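Local coordinates for protein PfVFT1 (Plasmodium falciparum, PDB 5JKQ) that probably binds a small solute between the two lobes of its Venus flytrap fold, as solute-binding proteins do, at residues 212-217 / 252-257; 231-236 / 240-245. The protein carries 3 engineered substitutions. One frame throughout, in Å; residues are numbered along the deposited sequence.

Contact 1. Residues 212-217 / 252-257; sequences EANCNA and VISGIP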
loop_
_atom_site.group_PDB
_atom_site.type_symbol
_atom_site.label_atom_id
_atom_site.label_comp_id
_atom_site.label_asym_id
_atom_site.label_seq_id
_atom_site.Cartn_x
_atom_site.Cartn_y
_atom_site.Cartn_z
ATOM N N GLU A 212 -6.796 -3.597 11.134
ATOM C CA GLU A 212 -6.546 -5.013 10.897
ATOM C C GLU A 212 -5.115 -5.227 10.414
ATOM O O GLU A 212 -4.468 -6.212 10.775
ATOM C CB GLU A 212 -7.540 -5.567 9.873
ATOM C CG GLU A 212 -7.418 -7.065 9.638
ATOM C CD GLU A 212 -8.477 -7.596 8.687
ATOM O OE1 GLU A 212 -9.056 -6.791 7.927
ATOM O OE2 GLU A 212 -8.732 -8.818 8.703
ATOM N N ALA A 213 -4.624 -4.296 9.601
ATOM C CA ALA A 213 -3.283 -4.396 9.040
ATOM C C ALA A 213 -2.217 -4.328 10.130
ATOM O O ALA A 213 -1.164 -4.952 10.009
ATOM C CB ALA A 213 -3.057 -3.299 8.015
ATOM N N ASN A 214 -2.488 -3.566 11.188
ATOM C CA ASN A 214 -1.566 -3.477 12.317
ATOM C C ASN A 214 -1.376 -4.840 12.978
ATOM O O ASN A 214 -0.247 -5.276 13.205
ATOM C CB ASN A 214 -2.062 -2.470 13.362
ATOM C CG ASN A 214 -1.894 -1.017 12.928
ATOM O OD1 ASN A 214 -2.783 -0.194 13.153
ATOM N ND2 ASN A 214 -0.754 -0.691 12.324
ATOM N N CYS A 215 -2.484 -5.505 13.290
ATOM C CA CYS A 215 -2.434 -6.818 13.922
ATOM C C CYS A 215 -1.835 -7.874 12.999
ATOM O O CYS A 215 -1.158 -8.794 13.460
ATOM C CB CYS A 215 -3.832 -7.253 14.368
ATOM S SG CYS A 215 -4.289 -6.670 16.018
ATOM N N ASN A 216 -2.078 -7.740 11.700
ATOM C CA ASN A 216 -1.556 -8.694 10.728
ATOM C C ASN A 216 -0.032 -8.683 10.669
ATOM O O ASN A 216 0.597 -9.732 10.534
ATOM C CB ASN A 216 -2.130 -8.407 9.337
ATOM C CG ASN A 216 -3.381 -9.218 9.041
ATOM O OD1 ASN A 216 -3.466 -10.399 9.379
ATOM N ND2 ASN A 216 -4.359 -8.585 8.403
ATOM N N ALA A 217 0.556 -7.497 10.775
ATOM C CA ALA A 217 2.007 -7.363 10.733
ATOM C C ALA A 217 2.660 -8.127 11.883
ATOM O O ALA A 217 3.776 -8.627 11.747
ATOM C CB ALA A 217 2.404 -5.896 10.775
ATOM N N VAL A 252 -0.585 -1.834 18.843
ATOM C CA VAL A 252 0.036 -1.717 17.530
ATOM C C VAL A 252 -0.614 -0.575 16.761
ATOM O O VAL A 252 -1.836 -0.529 16.615
ATOM C CB VAL A 252 -0.090 -3.016 16.712
ATOM C CG1 VAL A 252 0.790 -2.945 15.471
ATOM C CG2 VAL A 252 0.284 -4.226 17.561
ATOM N N ILE A 253 0.209 0.342 16.265
ATOM C CA ILE A 253 -0.299 1.534 15.606
ATOM C C ILE A 253 0.761 2.133 14.681
ATOM O O ILE A 253 1.958 2.020 14.940
ATOM C CB ILE A 253 -0.767 2.574 16.654
ATOM C CG1 ILE A 253 -1.604 3.669 15.991
ATOM C CG2 ILE A 253 0.426 3.154 17.427
ATOM C CD1 ILE A 253 -2.538 4.368 16.954
ATOM N N SER A 254 0.313 2.759 13.597
ATOM C CA SER A 254 1.220 3.274 12.575
ATOM C C SER A 254 1.758 4.668 12.897
ATOM O O SER A 254 2.745 5.104 12.303
ATOM C CB SER A 254 0.513 3.304 11.218
ATOM O OG SER A 254 -0.020 2.031 10.896
ATOM N N GLY A 255 1.113 5.365 13.828
ATOM C CA GLY A 255 1.518 6.717 14.172
ATOM C C GLY A 255 1.183 7.128 15.592
ATOM O O GLY A 255 0.328 6.527 16.243
ATOM N N ILE A 256 1.868 8.169 16.060
ATOM C CA ILE A 256 1.697 8.693 17.411
ATOM C C ILE A 256 1.367 10.189 17.347
ATOM O O ILE A 256 2.262 11.012 17.160
ATOM C CB ILE A 256 2.972 8.477 18.263
ATOM C CG1 ILE A 256 3.354 6.992 18.297
ATOM C CG2 ILE A 256 2.784 9.019 19.676
ATOM C CD1 ILE A 256 2.325 6.082 18.963
ATOM N N PRO A 257 0.077 10.545 17.488
ATOM C CA PRO A 257 -0.341 11.954 17.486
ATOM C C PRO A 257 0.297 12.782 18.604
ATOM O O PRO A 257 0.737 13.905 18.354
ATOM C CB PRO A 257 -1.858 11.872 17.683
ATOM C CG PRO A 257 -2.234 10.519 17.233
ATOM C CD PRO A 257 -1.080 9.637 17.578
#
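N214 reaches from the first turn of helix 212-222 to the end of strand 250-253 and meets V252, I253 and S254 in succession. The polar part is one hydrogen bond. ND2 of N214 donates to OG of S254 over 3.2 Å, almost straight at 164°, and the hydroxyl lies within 7° of the amide plane. ND2 is also hydrogen-bonded to N179 OD1 on strand 175-184, and two partners at ND2 are consistent with the modelled orientation of the amide. The first torsion of N214 sets CG anti to its own carbonyl carbon (chi1 -74°), which directs the amide along the strand end toward S254.

The apolar part lies two residues earlier, at V252, which places CG1 against the helix, 3.6 Å from CB of N214 and 3.4 Å from the backbone O of N214. I253, whose CB points away, offers its backbone: OD1 of N214 sits 3.9 Å from CA of I253.

Helix 212-222 is the crossover of a beta-alpha-beta unit between the parallel strands 206-209 and 227-229, and here it packs on 250-253, the other parallel neighbour of 206-209. V252 pairs with A208 and I253 with K180 through backbone hydrogen bonds. One residue past N214, the disulfide C209-C215 ties the same helix to strand 206-209. A buried amide bonded to N179 of strand 175-184 and to S254, just past strand 250-253, would be expected to set the helix's position more specifically than the V252 contact alone.

Contact 2. Residues 231-236 / 240-245; sequences KSFSSY and SKSVLS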
loop_
_atom_site.group_PDB
_atom_site.type_symbol
_atom_site.label_atom_id
_atom_site.label_comp_id
_atom_site.label_asym_id
_atom_site.label_seq_id
_atom_site.Cartn_x
_atom_site.Cartn_y
_atom_site.Cartn_z
ATOM N N LYS A 231 -11.012 -4.549 16.190
ATOM C CA LYS A 231 -12.358 -4.032 15.988
ATOM C C LYS A 231 -12.782 -3.085 17.111
ATOM O O LYS A 231 -13.606 -2.195 16.902
ATOM C CB LYS A 231 -13.348 -5.193 15.877
ATOM C CG LYS A 231 -13.227 -5.972 14.576
ATOM C CD LYS A 231 -13.996 -7.284 14.623
ATOM C CE LYS A 231 -13.844 -8.057 13.321
ATOM N NZ LYS A 231 -14.655 -9.306 13.300
ATOM N N SER A 232 -12.203 -3.265 18.293
ATOM C CA SER A 232 -12.633 -2.522 19.475
ATOM C C SER A 232 -12.053 -1.110 19.565
ATOM O O SER A 232 -12.403 -0.361 20.479
ATOM C CB SER A 232 -12.257 -3.297 20.739
ATOM O OG SER A 232 -12.913 -4.553 20.784
ATOM N N PHE A 233 -11.185 -0.744 18.624
ATOM C CA PHE A 233 -10.457 0.526 18.699
ATOM C C PHE A 233 -10.619 1.362 17.435
ATOM O O PHE A 233 -10.351 0.893 16.328
ATOM C CB PHE A 233 -8.976 0.257 18.965
ATOM C CG PHE A 233 -8.739 -0.720 20.078
ATOM C CD1 PHE A 233 -8.777 -0.307 21.398
ATOM C CD2 PHE A 233 -8.494 -2.056 19.805
ATOM C CE1 PHE A 233 -8.568 -1.207 22.427
ATOM C CE2 PHE A 233 -8.283 -2.960 20.830
ATOM C CZ PHE A 233 -8.320 -2.535 22.142
ATOM N N SER A 234 -11.052 2.606 17.620
ATOM C CA SER A 234 -11.323 3.519 16.512
ATOM C C SER A 234 -10.431 4.761 16.550
ATOM O O SER A 234 -10.521 5.620 15.672
ATOM C CB SER A 234 -12.793 3.945 16.530
ATOM O OG SER A 234 -13.650 2.816 16.508
ATOM N N SER A 235 -9.578 4.860 17.565
ATOM C CA SER A 235 -8.699 6.016 17.692
ATOM C C SER A 235 -7.481 5.713 18.553
ATOM O O SER A 235 -7.448 4.726 19.287
ATOM C CB SER A 235 -9.462 7.204 18.283
ATOM O OG SER A 235 -9.830 6.958 19.629
ATOM N N TYR A 236 -6.479 6.579 18.444
ATOM C CA TYR A 236 -5.264 6.468 19.235
ATOM C C TYR A 236 -5.580 6.504 20.727
ATOM O O TYR A 236 -5.007 5.745 21.508
ATOM C CB TYR A 236 -4.305 7.596 18.857
ATOM C CG TYR A 236 -3.090 7.730 19.743
ATOM C CD1 TYR A 236 -2.109 6.749 19.768
ATOM C CD2 TYR A 236 -2.908 8.857 20.533
ATOM C CE1 TYR A 236 -0.990 6.876 20.567
ATOM C CE2 TYR A 236 -1.790 8.996 21.334
ATOM C CZ TYR A 236 -0.834 8.002 21.348
ATOM O OH TYR A 236 0.281 8.133 22.142
ATOM N N SER A 240 -4.776 3.572 23.229
ATOM C CA SER A 240 -3.866 3.884 24.326
ATOM C C SER A 240 -4.478 3.577 25.688
ATOM O O SER A 240 -3.797 3.077 26.583
ATOM C CB SER A 240 -3.452 5.354 24.270
ATOM O OG SER A 240 -2.704 5.628 23.098
ATOM N N LYS A 241 -5.761 3.890 25.840
ATOM C CA LYS A 241 -6.483 3.619 27.076
ATOM C C LYS A 241 -6.378 2.140 27.445
ATOM O O LYS A 241 -6.221 1.789 28.614
ATOM C CB LYS A 241 -7.950 4.034 26.926
ATOM C CG LYS A 241 -8.762 3.993 28.209
ATOM C CD LYS A 241 -9.475 5.321 28.446
ATOM C CE LYS A 241 -10.417 5.263 29.643
ATOM N NZ LYS A 241 -11.701 4.574 29.322
ATOM N N SER A 242 -6.439 1.282 26.432
ATOM C CA SER A 242 -6.425 -0.162 26.636
ATOM C C SER A 242 -5.062 -0.668 27.105
ATOM O O SER A 242 -4.983 -1.565 27.945
ATOM C CB SER A 242 -6.825 -0.876 25.344
ATOM O OG SER A 242 -6.826 -2.280 25.513
ATOM N N VAL A 243 -3.992 -0.102 26.557
ATOM C CA VAL A 243 -2.642 -0.465 26.977
ATOM C C VAL A 243 -2.376 0.029 28.398
ATOM O O VAL A 243 -1.769 -0.678 29.203
ATOM C CB VAL A 243 -1.579 0.111 26.015
ATOM C CG1 VAL A 243 -0.163 -0.089 26.563
ATOM C CG2 VAL A 243 -1.712 -0.534 24.646
ATOM N N LEU A 244 -2.829 1.242 28.698
ATOM C CA LEU A 244 -2.633 1.832 30.018
ATOM C C LEU A 244 -3.474 1.118 31.072
ATOM O O LEU A 244 -3.043 0.959 32.214
ATOM C CB LEU A 244 -2.975 3.325 29.994
ATOM C CG LEU A 244 -2.038 4.205 29.164
ATOM C CD1 LEU A 244 -2.635 5.586 28.965
ATOM C CD2 LEU A 244 -0.673 4.312 29.822
ATOM N N SER A 245 -4.670 0.683 30.682
ATOM C CA SER A 245 -5.549 -0.058 31.584
ATOM C C SER A 245 -5.033 -1.474 31.820
ATOM O O SER A 245 -5.599 -2.220 32.619
ATOM C CB SER A 245 -6.970 -0.117 31.024
ATOM O OG SER A 245 -7.039 -1.002 29.921
#
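S240 and Y236 make the tight half of this contact, inside the first turns of helix 236-244. The backbone O of Y236 accepts twice from S240, from N at 2.8 Å and from OG at 2.8 Å, and the two donors approach from opposite faces of the carbonyl plane. The hydroxyl comes in 40° above that plane. With OG anti to its carbonyl carbon (chi1 -65°), S240 turns the hydroxyl back along the helix, and this also brings OG over one face of the Y236 ring, 3.3 Å from CE1 and toward the rim. M182 of strand 175-184 touches both side chains, and F258 meets the tyrosine edge-to-face.

This is a helix start: S235 is the N-cap residue, its OG bonded to D238 N, and the loop from strand 227-229 runs into it.

Upstream in that loop, F233 makes a smaller, oblique contact with S242 that carries no hydrogen bond between the two residues. Its CE1 lies 3.4 Å from CB of S242, while the hydroxyl of S242 is hydrogen-bonded to S247 OG. H248 packs edge-to-face on the same phenylalanine. The loose side faces solvent, where S232 and S234 are exposed and the K241 side chain extends from the helix to the outside.

The two contacts lie on the same side of the chain's centre, about 12 Å apart between centres, and contact 2 is nested within the loop of chain that contact 1 closes. Y236 joins them directly: its CG is 3.5 Å from P257 CD, its CD1 is 3.7 Å from I253 CD1, and its OH is 3.6 Å from I256 CG2. Strand 250-253 is the next element after helix 236-244. The segment 252-257 meets N214 on one helix and the Y236 side chain on the other. Both contacts also touch strand 175-184, through N179 and M182. Neither contact includes a residue known to bind a ligand, so neither is assigned to the probable solute cleft.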